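Local coordinates for protein alginate lyase, family PL7 (Zobellia galactanivorans, PDB 4BE3) that cleaves the brown-algal polysaccharide alginate as an exolytic lyase of polysaccharide lyase family 7, at residues 14-19 and 47-52; 20-25 and 30-35; 55-58 and 63-66; 103-108 and 294-299. All coordinates share one frame; numbering follows the deposited sequence.

Interaction 1: 14-19 and 47-52; sequences WKILLG and VVFKTP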
loop_
_atom_site.group_PDB
_atom_site.type_symbol
_atom_site.label_atom_id
_atom_site.label_comp_id
_atom_site.label_asym_id
_atom_site.label_seq_id
_atom_site.Cartn_x
_atom_site.Cartn_y
_atom_site.Cartn_z
ATOM N N TRP A 14 -5.500 -2.767 -11.872
ATOM C CA TRP A 14 -4.973 -1.820 -12.885
ATOM C C TRP A 14 -6.016 -1.004 -13.602
ATOM O O TRP A 14 -7.137 -1.566 -13.842
ATOM C CB TRP A 14 -4.278 -2.602 -13.979
ATOM C CG TRP A 14 -3.111 -3.464 -13.488
ATOM C CD1 TRP A 14 -3.118 -4.838 -13.293
ATOM C CD2 TRP A 14 -1.691 -3.051 -13.368
ATOM N NE1 TRP A 14 -1.860 -5.293 -13.007
ATOM C CE2 TRP A 14 -0.952 -4.222 -13.004
ATOM C CE3 TRP A 14 -1.019 -1.813 -13.486
ATOM C CZ2 TRP A 14 0.490 -4.236 -12.873
ATOM C CZ3 TRP A 14 0.395 -1.804 -13.285
ATOM C CH2 TRP A 14 1.118 -2.995 -12.969
ATOM N N LYS A 15 -5.706 0.253 -14.045
ATOM C CA LYS A 15 -6.528 0.984 -14.989
ATOM C C LYS A 15 -5.647 1.060 -16.270
ATOM O O LYS A 15 -4.416 0.643 -16.210
ATOM C CB LYS A 15 -6.798 2.380 -14.505
ATOM C CG LYS A 15 -5.529 3.213 -14.326
ATOM C CD LYS A 15 -5.795 4.547 -13.661
ATOM C CE LYS A 15 -6.098 4.331 -12.162
ATOM N NZ LYS A 15 -5.904 5.685 -11.517
ATOM N N ILE A 16 -6.232 1.494 -17.363
ATOM C CA ILE A 16 -5.403 1.587 -18.599
ATOM C C ILE A 16 -5.599 2.939 -19.264
ATOM O O ILE A 16 -6.702 3.569 -19.130
ATOM C CB ILE A 16 -5.717 0.360 -19.566
ATOM C CG1 ILE A 16 -4.564 0.101 -20.630
ATOM C CG2 ILE A 16 -7.017 0.604 -20.350
ATOM C CD1 ILE A 16 -4.640 -1.224 -21.326
ATOM N N LEU A 17 -4.545 3.376 -20.007
ATOM C CA LEU A 17 -4.743 4.438 -21.019
ATOM C C LEU A 17 -4.346 3.726 -22.342
ATOM O O LEU A 17 -3.229 3.106 -22.398
ATOM C CB LEU A 17 -3.817 5.619 -20.697
ATOM C CG LEU A 17 -3.660 6.637 -21.878
ATOM C CD1 LEU A 17 -5.123 7.160 -22.201
ATOM C CD2 LEU A 17 -2.764 7.691 -21.294
ATOM N N LEU A 18 -5.116 3.855 -23.431
ATOM C CA LEU A 18 -4.760 3.294 -24.749
ATOM C C LEU A 18 -4.149 4.327 -25.628
ATOM O O LEU A 18 -4.307 5.565 -25.353
ATOM C CB LEU A 18 -6.042 2.802 -25.462
ATOM C CG LEU A 18 -6.911 1.832 -24.597
ATOM C CD1 LEU A 18 -8.100 1.457 -25.537
ATOM C CD2 LEU A 18 -6.197 0.531 -24.145
ATOM N N GLY A 19 -3.578 3.859 -26.738
ATOM C CA GLY A 19 -2.858 4.745 -27.695
ATOM C C GLY A 19 -3.824 5.739 -28.345
ATOM O O GLY A 19 -3.367 6.759 -28.854
ATOM N N VAL A 47 -0.904 -11.060 -23.456
ATOM C CA VAL A 47 -1.615 -9.868 -23.449
ATOM C C VAL A 47 -0.784 -8.884 -24.322
ATOM O O VAL A 47 0.439 -8.704 -23.992
ATOM C CB VAL A 47 -1.654 -9.298 -22.028
ATOM C CG1 VAL A 47 -2.335 -7.958 -22.071
ATOM C CG2 VAL A 47 -2.386 -10.326 -21.071
ATOM N N VAL A 48 -1.418 -8.323 -25.346
ATOM C CA VAL A 48 -0.690 -7.473 -26.267
ATOM C C VAL A 48 -0.959 -6.071 -25.889
ATOM O O VAL A 48 -2.131 -5.703 -25.746
ATOM C CB VAL A 48 -1.152 -7.716 -27.711
ATOM C CG1 VAL A 48 -0.486 -6.755 -28.747
ATOM C CG2 VAL A 48 -0.870 -9.140 -28.182
ATOM N N PHE A 49 0.083 -5.186 -25.872
ATOM C CA PHE A 49 -0.150 -3.814 -25.780
ATOM C C PHE A 49 0.471 -3.220 -27.073
ATOM O O PHE A 49 1.714 -3.492 -27.346
ATOM C CB PHE A 49 0.688 -3.222 -24.619
ATOM C CG PHE A 49 0.204 -3.741 -23.248
ATOM C CD1 PHE A 49 0.628 -4.984 -22.788
ATOM C CD2 PHE A 49 -0.673 -2.941 -22.477
ATOM C CE1 PHE A 49 0.122 -5.522 -21.541
ATOM C CE2 PHE A 49 -1.133 -3.415 -21.228
ATOM C CZ PHE A 49 -0.699 -4.681 -20.768
ATOM N N LYS A 50 -0.332 -2.483 -27.828
ATOM C CA LYS A 50 0.171 -2.002 -29.118
ATOM C C LYS A 50 -0.180 -0.528 -29.142
ATOM O O LYS A 50 -1.275 -0.107 -28.658
ATOM C CB LYS A 50 -0.499 -2.783 -30.184
ATOM C CG LYS A 50 0.042 -2.387 -31.631
ATOM C CD LYS A 50 -0.776 -3.155 -32.693
ATOM C CE LYS A 50 -0.092 -2.868 -34.046
ATOM N NZ LYS A 50 -0.681 -3.737 -35.113
ATOM N N THR A 51 0.756 0.300 -29.607
ATOM C CA THR A 51 0.457 1.732 -29.637
ATOM C C THR A 51 1.235 2.408 -30.798
ATOM O O THR A 51 2.393 2.067 -31.033
ATOM C CB THR A 51 0.856 2.379 -28.282
ATOM O OG1 THR A 51 0.611 3.780 -28.290
ATOM C CG2 THR A 51 2.414 2.211 -27.975
ATOM N N PRO A 52 0.652 3.418 -31.397
ATOM C CA PRO A 52 1.419 4.036 -32.521
ATOM C C PRO A 52 2.414 5.041 -31.962
ATOM O O PRO A 52 2.421 5.333 -30.736
ATOM C CB PRO A 52 0.246 4.805 -33.283
ATOM C CG PRO A 52 -0.654 5.262 -32.105
ATOM C CD PRO A 52 -0.680 4.035 -31.240
#
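The phenyl ring of F49 meets I16 obliquely: the methyl CD1 of I16 comes to 4.1 Å from CE2 of F49. Two more rings meet the same phenyl, F300 with its plane at about 80° to it and F36 at about 45°, and L68 also packs against it. I16 reaches the ring because CG1 lies anti to the backbone N (chi1 -160°), which sends the longer branch toward segment 47-52.

Further along, the two segments draw together until the CA atoms of G19 and T51 are 4.9 Å apart. Here backbone meets side chain: CA of G19 packs 3.6 Å from OG1 of T51 and 4.2 Å from CD of P52. A CB on G19 would fall only 2.8 Å from OG1 of T51, so this close approach depends on the lack of a side chain. No hydrogen bond joins the two segments directly. The bridge is T66: its OG1 bonds to the carbonyl oxygen of K50 and takes a weak hydrogen bond from the backbone N of G19.

The contact is thus largely apolar packing between the two sheets of the sandwich. Strand 14-17 runs antiparallel to 23-24 and 65-70 in one sheet and brings L17 to the bound tartrate, whereas strand 44-52 lies between 36-41 and 295-306 in the other.

Interaction 2: 20-25 and 30-35; sequences DGTHKE and YAKDDF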
loop_
_atom_site.group_PDB
_atom_site.type_symbol
_atom_site.label_atom_id
_atom_site.label_comp_id
_atom_site.label_asym_id
_atom_site.label_seq_id
_atom_site.Cartn_x
_atom_site.Cartn_y
_atom_site.Cartn_z
ATOM N N ASP A 20 -5.124 5.422 -28.376
ATOM C CA ASP A 20 -6.047 6.388 -28.899
ATOM C C ASP A 20 -6.692 7.348 -27.858
ATOM O O ASP A 20 -7.658 8.059 -28.228
ATOM C CB ASP A 20 -7.128 5.681 -29.649
ATOM C CG ASP A 20 -8.073 4.944 -28.715
ATOM O OD1 ASP A 20 -7.861 4.890 -27.434
ATOM O OD2 ASP A 20 -9.121 4.424 -29.244
ATOM N N GLY A 21 -6.178 7.366 -26.638
ATOM C CA GLY A 21 -6.499 8.316 -25.560
ATOM C C GLY A 21 -7.692 7.775 -24.730
ATOM O O GLY A 21 -8.105 8.418 -23.757
ATOM N N THR A 22 -8.121 6.547 -24.965
ATOM C CA THR A 22 -9.202 5.976 -24.123
ATOM C C THR A 22 -8.670 5.678 -22.722
ATOM O O THR A 22 -7.644 4.977 -22.602
ATOM C CB THR A 22 -9.673 4.619 -24.729
ATOM O OG1 THR A 22 -10.149 4.868 -26.045
ATOM C CG2 THR A 22 -10.801 3.927 -23.945
ATOM N N HIS A 23 -9.392 6.120 -21.676
ATOM C CA HIS A 23 -9.086 5.707 -20.296
ATOM C C HIS A 23 -10.060 4.703 -19.845
ATOM O O HIS A 23 -11.300 4.849 -20.108
ATOM C CB HIS A 23 -9.167 6.868 -19.322
ATOM C CG HIS A 23 -8.003 7.868 -19.451
ATOM N ND1 HIS A 23 -6.901 7.804 -18.624
ATOM C CD2 HIS A 23 -7.859 9.005 -20.226
ATOM C CE1 HIS A 23 -6.056 8.836 -18.939
ATOM N NE2 HIS A 23 -6.656 9.577 -19.893
ATOM N N LYS A 24 -9.641 3.670 -19.144
ATOM C CA LYS A 24 -10.646 2.646 -18.745
ATOM C C LYS A 24 -10.212 2.195 -17.355
ATOM O O LYS A 24 -9.044 1.836 -17.142
ATOM C CB LYS A 24 -10.744 1.448 -19.720
ATOM C CG LYS A 24 -11.842 0.417 -19.348
ATOM C CD LYS A 24 -13.236 0.875 -19.793
ATOM C CE LYS A 24 -14.291 -0.220 -19.546
ATOM N NZ LYS A 24 -14.904 0.080 -18.234
ATOM N N GLU A 25 -11.157 2.243 -16.382
ATOM C CA GLU A 25 -10.742 1.973 -15.003
ATOM C C GLU A 25 -11.028 0.504 -14.677
ATOM O O GLU A 25 -10.387 -0.087 -13.804
ATOM C CB GLU A 25 -11.538 2.941 -14.108
ATOM C CG GLU A 25 -11.186 2.857 -12.647
ATOM C CD GLU A 25 -9.927 3.710 -12.286
ATOM O OE1 GLU A 25 -9.588 4.661 -13.079
ATOM O OE2 GLU A 25 -9.338 3.450 -11.161
ATOM N N TYR A 30 -12.285 -6.596 -20.689
ATOM C CA TYR A 30 -12.171 -5.406 -21.544
ATOM C C TYR A 30 -11.105 -5.618 -22.523
ATOM O O TYR A 30 -10.030 -6.089 -22.114
ATOM C CB TYR A 30 -11.852 -4.240 -20.682
ATOM C CG TYR A 30 -11.646 -2.985 -21.544
ATOM C CD1 TYR A 30 -12.715 -2.313 -22.060
ATOM C CD2 TYR A 30 -10.323 -2.550 -21.873
ATOM C CE1 TYR A 30 -12.572 -1.155 -22.871
ATOM C CE2 TYR A 30 -10.164 -1.392 -22.606
ATOM C CZ TYR A 30 -11.282 -0.717 -23.112
ATOM O OH TYR A 30 -11.098 0.392 -23.892
ATOM N N ALA A 31 -11.360 -5.310 -23.799
ATOM C CA ALA A 31 -10.251 -5.352 -24.794
ATOM C C ALA A 31 -10.584 -4.270 -25.778
ATOM O O ALA A 31 -11.754 -3.794 -25.847
ATOM C CB ALA A 31 -10.146 -6.731 -25.507
ATOM N N LYS A 32 -9.581 -3.863 -26.582
ATOM C CA LYS A 32 -9.921 -3.032 -27.676
ATOM C C LYS A 32 -8.951 -3.407 -28.759
ATOM O O LYS A 32 -7.687 -3.398 -28.578
ATOM C CB LYS A 32 -9.783 -1.561 -27.288
ATOM C CG LYS A 32 -10.000 -0.789 -28.603
ATOM C CD LYS A 32 -11.062 0.254 -28.532
ATOM C CE LYS A 32 -10.507 1.583 -28.073
ATOM N NZ LYS A 32 -11.277 2.543 -28.923
ATOM N N ASP A 33 -9.500 -3.804 -29.911
ATOM C CA ASP A 33 -8.728 -4.222 -31.051
ATOM C C ASP A 33 -7.648 -3.156 -31.395
ATOM O O ASP A 33 -7.895 -1.908 -31.290
ATOM C CB ASP A 33 -9.620 -4.241 -32.319
ATOM C CG ASP A 33 -10.630 -5.400 -32.308
ATOM O OD1 ASP A 33 -10.581 -6.285 -31.492
ATOM O OD2 ASP A 33 -11.431 -5.402 -33.243
ATOM N N ASP A 34 -6.505 -3.680 -31.831
ATOM C CA ASP A 34 -5.311 -2.804 -32.177
ATOM C C ASP A 34 -4.649 -2.093 -31.010
ATOM O O ASP A 34 -3.727 -1.305 -31.308
ATOM C CB ASP A 34 -5.699 -1.698 -33.151
ATOM C CG ASP A 34 -6.009 -2.226 -34.544
ATOM O OD1 ASP A 34 -5.746 -3.457 -34.847
ATOM O OD2 ASP A 34 -6.554 -1.364 -35.284
ATOM N N PHE A 35 -5.098 -2.267 -29.758
ATOM C CA PHE A 35 -4.401 -1.598 -28.635
ATOM C C PHE A 35 -4.150 -2.590 -27.543
ATOM O O PHE A 35 -3.068 -2.649 -27.006
ATOM C CB PHE A 35 -5.220 -0.448 -28.068
ATOM C CG PHE A 35 -5.409 0.674 -29.111
ATOM C CD1 PHE A 35 -4.380 1.546 -29.404
ATOM C CD2 PHE A 35 -6.626 0.797 -29.775
ATOM C CE1 PHE A 35 -4.572 2.553 -30.391
ATOM C CE2 PHE A 35 -6.815 1.787 -30.758
ATOM C CZ PHE A 35 -5.802 2.648 -31.063
#
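D20 lies against the ring of F35 from its first side-chain carbon outward. CB of D20 touches CZ of F35 at 3.6 Å, and CG sits over a face of the ring, with carboxylate and ring planes 37° apart. Beyond CG the two oxygens part company. OD2 offers its syn lone pair to NZ of K32, which arrives from the opposite direction and closes a 2.9 Å salt bridge. OD1 turns back to its own chain and takes two protons from one face of the carboxylate: one from OG1 of T22 at 2.7 Å, the other from the backbone N of T22 at 3.0 Å. The latter bond makes 20-22 an Asx turn, between antiparallel strands 14-17 and 23-24, next to H23 of the tartrate pocket. With an alanine at D20, the ammonium of K32 would probably be left without its carboxylate mate and the turn without the acceptor that fixes T22.

T22 also keeps OG1 beside the backbone N (chi1 -60°), which leaves CG2 anti to it and 3.5 Å from OH of Y30. Over one face of the Y30 ring lies the aliphatic chain of K24. Its CG stands 3.8 Å from the ring centroid, 5° off the normal, in a CH-pi contact, and CE reaches 3.6 Å from CD1 of Y30. F35 also packs on helix 286-291.

Interaction 3: 55-58 and 63-66; sequences GITS and NTRT. With SRT (S,R meso-tartaric acid), chain C.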
loop_
_atom_site.group_PDB
_atom_site.type_symbol
_atom_site.label_atom_id
_atom_site.label_comp_id
_atom_site.label_asym_id
_atom_site.label_seq_id
_atom_site.Cartn_x
_atom_site.Cartn_y
_atom_site.Cartn_z
ATOM N N GLY A 55 -0.473 8.913 -31.152
ATOM C CA GLY A 55 -1.996 8.700 -31.038
ATOM C C GLY A 55 -2.442 9.859 -30.152
ATOM O O GLY A 55 -2.027 11.013 -30.378
ATOM N N ILE A 56 -3.242 9.607 -29.140
ATOM C CA ILE A 56 -3.614 10.662 -28.190
ATOM C C ILE A 56 -2.852 10.452 -26.864
ATOM O O ILE A 56 -2.932 9.356 -26.300
ATOM C CB ILE A 56 -5.189 10.692 -27.951
ATOM C CG1 ILE A 56 -5.823 11.221 -29.273
ATOM C CG2 ILE A 56 -5.511 11.660 -26.829
ATOM C CD1 ILE A 56 -6.112 10.088 -30.234
ATOM N N THR A 57 -2.064 11.460 -26.480
ATOM C CA THR A 57 -1.144 11.257 -25.339
ATOM C C THR A 57 -1.886 11.678 -24.013
ATOM O O THR A 57 -2.893 12.411 -24.012
ATOM C CB THR A 57 0.106 12.102 -25.511
ATOM O OG1 THR A 57 -0.247 13.518 -25.438
ATOM C CG2 THR A 57 0.806 11.762 -26.905
ATOM N N SER A 58 -1.310 11.288 -22.869
ATOM C CA SER A 58 -1.745 11.733 -21.578
ATOM C C SER A 58 -1.332 13.211 -21.431
ATOM O O SER A 58 -0.478 13.749 -22.191
ATOM C CB SER A 58 -1.015 10.840 -20.521
ATOM O OG SER A 58 0.419 11.108 -20.626
ATOM N N ASN A 63 4.555 11.418 -25.401
ATOM C CA ASN A 63 4.662 10.096 -26.016
ATOM C C ASN A 63 3.329 9.347 -25.814
ATOM O O ASN A 63 2.634 9.577 -24.732
ATOM C CB ASN A 63 5.775 9.311 -25.306
ATOM C CG ASN A 63 7.153 9.730 -25.837
ATOM O OD1 ASN A 63 7.271 9.957 -27.017
ATOM N ND2 ASN A 63 8.196 9.758 -24.977
ATOM N N THR A 64 2.980 8.495 -26.777
ATOM C CA THR A 64 1.733 7.774 -26.764
ATOM C C THR A 64 1.948 6.445 -26.082
ATOM O O THR A 64 3.118 5.877 -26.059
ATOM C CB THR A 64 1.380 7.528 -28.235
ATOM O OG1 THR A 64 1.198 8.870 -28.823
ATOM C CG2 THR A 64 0.060 6.721 -28.347
ATOM N N ARG A 65 0.895 5.958 -25.385
ATOM C CA ARG A 65 1.131 4.635 -24.694
ATOM C C ARG A 65 -0.164 3.801 -24.809
ATOM O O ARG A 65 -1.241 4.391 -24.960
ATOM C CB ARG A 65 1.460 4.874 -23.197
ATOM C CG ARG A 65 0.244 5.351 -22.362
ATOM C CD ARG A 65 0.688 5.854 -20.986
ATOM N NE ARG A 65 1.289 7.221 -21.131
ATOM C CZ ARG A 65 2.232 7.661 -20.327
ATOM N NH1 ARG A 65 2.852 6.772 -19.485
ATOM N NH2 ARG A 65 2.611 8.935 -20.334
ATOM N N THR A 66 -0.010 2.487 -24.702
ATOM C CA THR A 66 -1.162 1.623 -24.288
ATOM C C THR A 66 -0.602 0.973 -23.059
ATOM O O THR A 66 0.369 0.118 -23.183
ATOM C CB THR A 66 -1.440 0.607 -25.351
ATOM O OG1 THR A 66 -1.922 1.299 -26.522
ATOM C CG2 THR A 66 -2.555 -0.345 -24.829
HETATM O O1 SRT C . 1.803 9.994 -16.736
HETATM O O11 SRT C . 2.192 7.765 -16.293
HETATM C C1 SRT C . 1.512 8.797 -16.458
HETATM C C2 SRT C . 0.107 8.306 -16.394
HETATM O O2 SRT C . -0.279 7.464 -15.285
HETATM C C3 SRT C . -0.875 8.867 -17.390
HETATM O O3 SRT C . -0.497 7.923 -18.301
HETATM C C4 SRT C . -2.296 8.908 -17.048
HETATM O O4 SRT C . -3.100 8.120 -17.534
HETATM O O41 SRT C . -2.685 9.644 -16.142
HETATM O O HOH W 1 -1.569 7.408 -24.995
HETATM O O HOH W 2 0.407 8.885 -23.328
#
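G55 and T64 share a straight hydrogen bond: the backbone N of G55 donates to OG1 of T64 at 2.9 Å with an angle of 179° at the proton. At the other end of the contact the guanidinium of R65 is held from several sides. NE donates in plane to a water (2.9 Å from NE) that also accepts from N of S58 and donates to O of N63, 2.7 Å away, so one water ties both segments to the arginine. NH2 makes a weak bond of 3.1 Å to OG of S58, bent to 131°, while that hydroxyl has T60 OG1 as its stronger partner. NH1 is salt-bridged to E67, and Y261 adds a cation-pi contact. O3 of the bound tartrate stands 3.3 Å above the guanidinium plane, over its centre; the bend at chi3 (77°) helps lay the group flat beneath it. A leucine in place of R65 would probably leave E67 without its charged mate, the bridging water without its NE donor and the tartrate without the flat group beneath O3. A second water links N of R65, 2.9 Å away, to O of I56.

CG2 of T57 rests 3.5 Å from OG1 of T64, while CG2 of T64 packs on G55; T57 OG1 bonds to S61 O.

R65 opens R-T-E-L, a sequence motif known from PL7 lyases, at the head of strand 65-70, which runs antiparallel to 14-17 on one flank and to 254-258 and 260-262 on the other; T64 leans on T51 and P52 of strand 44-52.

Interaction 4: 103-108 and 294-299; sequences YSVVVG and SYAEVW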
loop_
_atom_site.group_PDB
_atom_site.type_symbol
_atom_site.label_atom_id
_atom_site.label_comp_id
_atom_site.label_asym_id
_atom_site.label_seq_id
_atom_site.Cartn_x
_atom_site.Cartn_y
_atom_site.Cartn_z
ATOM N N TYR A 103 13.482 4.566 -31.332
ATOM C CA TYR A 103 13.385 3.136 -31.557
ATOM C C TYR A 103 13.238 2.391 -30.226
ATOM O O TYR A 103 13.595 1.218 -30.172
ATOM C CB TYR A 103 14.659 2.567 -32.244
ATOM C CG TYR A 103 15.189 3.484 -33.378
ATOM C CD1 TYR A 103 14.411 3.821 -34.482
ATOM C CD2 TYR A 103 16.506 3.955 -33.234
ATOM C CE1 TYR A 103 15.008 4.668 -35.469
ATOM C CE2 TYR A 103 17.088 4.731 -34.244
ATOM C CZ TYR A 103 16.311 5.111 -35.259
ATOM O OH TYR A 103 16.973 5.929 -36.229
ATOM N N SER A 104 12.613 3.055 -29.264
ATOM C CA SER A 104 12.532 2.321 -27.958
ATOM C C SER A 104 11.072 2.338 -27.423
ATOM O O SER A 104 10.194 3.118 -27.852
ATOM C CB SER A 104 13.403 3.057 -26.904
ATOM O OG SER A 104 13.013 4.350 -26.428
ATOM N N VAL A 105 10.900 1.541 -26.419
ATOM C CA VAL A 105 9.522 1.417 -25.781
ATOM C C VAL A 105 9.774 1.130 -24.311
ATOM O O VAL A 105 10.718 0.384 -23.953
ATOM C CB VAL A 105 8.690 0.287 -26.456
ATOM C CG1 VAL A 105 9.360 -1.095 -26.403
ATOM C CG2 VAL A 105 7.309 0.155 -25.768
ATOM N N VAL A 106 9.004 1.780 -23.417
ATOM C CA VAL A 106 9.196 1.464 -21.953
ATOM C C VAL A 106 8.120 0.410 -21.636
ATOM O O VAL A 106 6.928 0.550 -21.974
ATOM C CB VAL A 106 8.900 2.834 -21.236
ATOM C CG1 VAL A 106 8.717 2.594 -19.688
ATOM C CG2 VAL A 106 10.252 3.658 -21.382
ATOM N N VAL A 107 8.594 -0.612 -20.919
ATOM C CA VAL A 107 7.854 -1.842 -20.675
ATOM C C VAL A 107 7.529 -2.027 -19.160
ATOM O O VAL A 107 6.791 -2.970 -18.832
ATOM C CB VAL A 107 8.576 -3.091 -21.162
ATOM C CG1 VAL A 107 8.713 -2.947 -22.678
ATOM C CG2 VAL A 107 9.971 -3.255 -20.510
ATOM N N GLY A 108 8.025 -1.141 -18.332
ATOM C CA GLY A 108 7.627 -1.086 -16.866
ATOM C C GLY A 108 8.156 0.147 -16.212
ATOM O O GLY A 108 9.210 0.701 -16.682
ATOM N N SER A 294 5.316 2.314 -37.725
ATOM C CA SER A 294 5.437 3.448 -36.838
ATOM C C SER A 294 4.619 3.133 -35.555
ATOM O O SER A 294 3.659 3.852 -35.166
ATOM C CB SER A 294 4.909 4.682 -37.541
ATOM O OG SER A 294 5.860 5.153 -38.451
ATOM N N TYR A 295 5.101 2.109 -34.841
ATOM C CA TYR A 295 4.422 1.737 -33.590
ATOM C C TYR A 295 5.288 0.828 -32.768
ATOM O O TYR A 295 6.369 0.335 -33.222
ATOM C CB TYR A 295 3.110 0.952 -33.932
ATOM C CG TYR A 295 3.349 -0.372 -34.613
ATOM C CD1 TYR A 295 3.521 -0.458 -35.977
ATOM C CD2 TYR A 295 3.363 -1.563 -33.862
ATOM C CE1 TYR A 295 3.701 -1.678 -36.637
ATOM C CE2 TYR A 295 3.575 -2.821 -34.519
ATOM C CZ TYR A 295 3.724 -2.845 -35.883
ATOM O OH TYR A 295 3.889 -4.072 -36.520
ATOM N N ALA A 296 4.829 0.601 -31.492
ATOM C CA ALA A 296 5.541 -0.336 -30.695
ATOM C C ALA A 296 4.518 -1.372 -30.234
ATOM O O ALA A 296 3.331 -1.072 -30.143
ATOM C CB ALA A 296 6.053 0.428 -29.423
ATOM N N GLU A 297 4.987 -2.566 -29.946
ATOM C CA GLU A 297 4.085 -3.605 -29.574
ATOM C C GLU A 297 4.786 -4.588 -28.636
ATOM O O GLU A 297 5.919 -5.037 -28.914
ATOM C CB GLU A 297 3.701 -4.379 -30.884
ATOM C CG GLU A 297 2.703 -5.575 -30.519
ATOM C CD GLU A 297 2.215 -6.293 -31.765
ATOM O OE1 GLU A 297 2.178 -5.613 -32.854
ATOM O OE2 GLU A 297 1.863 -7.516 -31.731
ATOM N N VAL A 298 4.193 -4.878 -27.488
ATOM C CA VAL A 298 4.943 -5.611 -26.441
ATOM C C VAL A 298 3.885 -6.670 -25.924
ATOM O O VAL A 298 2.708 -6.270 -25.724
ATOM C CB VAL A 298 5.233 -4.682 -25.267
ATOM C CG1 VAL A 298 6.041 -5.447 -24.171
ATOM C CG2 VAL A 298 6.147 -3.440 -25.730
ATOM N N TRP A 299 4.339 -7.905 -25.739
ATOM C CA TRP A 299 3.432 -8.970 -25.297
ATOM C C TRP A 299 3.821 -9.438 -23.961
ATOM O O TRP A 299 5.000 -9.619 -23.690
ATOM C CB TRP A 299 3.578 -10.127 -26.242
ATOM C CG TRP A 299 3.051 -9.926 -27.614
ATOM C CD1 TRP A 299 2.694 -8.724 -28.318
ATOM C CD2 TRP A 299 2.826 -10.982 -28.541
ATOM N NE1 TRP A 299 2.276 -9.046 -29.589
ATOM C CE2 TRP A 299 2.355 -10.381 -29.777
ATOM C CE3 TRP A 299 3.005 -12.389 -28.471
ATOM C CZ2 TRP A 299 2.020 -11.162 -30.921
ATOM C CZ3 TRP A 299 2.666 -13.166 -29.629
ATOM C CH2 TRP A 299 2.238 -12.555 -30.823
#
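Strands 104-108 and 295-299 run in the same general direction, their axes 7.9 Å apart at closest approach and crossed at -36°, and V105 and V107 stand over A296 and V298. No hydrogen bond passes between them; they belong to different sheets, and the CA atoms of V105 and A296 are 6.6 Å apart, those of V107 and V298 somewhat further.

Methyl groups carry the contact. V105 and V298 meet tip to tip, CG2 of V105 lying 3.8 Å from CG2 of V298. The same CG2 of V105 also touches CB of A296 at 3.9 Å. V107 crosses V298 at about a right angle, its CG1 lying 4.0 Å from CG1 of V298. With CG1 of V298 anti to the backbone N (chi1 -179°), its CG2 is turned so that it touches both V105 and V107, and the residue bridges the pair. L86 and A260 add to the apolar surroundings of V298.

Alternate residues of 295-299 face the other way. There NE1 of W299 donates to OE2 of E297 at 2.7 Å, nearly in the indole plane and on the anti lone pair of the carboxylate, which probably limits rotation of both side chains. Y295, also on this side, stacks on H90.

Small apolar residues, valine and alanine, meeting between two facing antiparallel sheets aligned with a modest twist, are what is expected in the core of the beta-sandwich jelly roll that PL7 lyases share with the concanavalin clan.

In the fold
Along the chain, interaction 2 falls between the two segments of interaction 1, interaction 3 follows, and the second segment of interaction 4 comes from near the C-terminus. Interactions 1 and 4 join the two sheets of the sandwich; their centres are about 10 Å apart, and strands 44-52 and 295-306 lie side by side, with F49 O bonded to V298 N. Interactions 2 and 3, centres about 11 Å apart, lie toward the tartrate, supplying H23, S58 and R65 to its pocket. Interaction 1 connects these two to the core: I16 N pairs with K24 O, and G19 O with I56 N. The pocket thus draws on one sheet and an adjoining loop, backed by the other sheet.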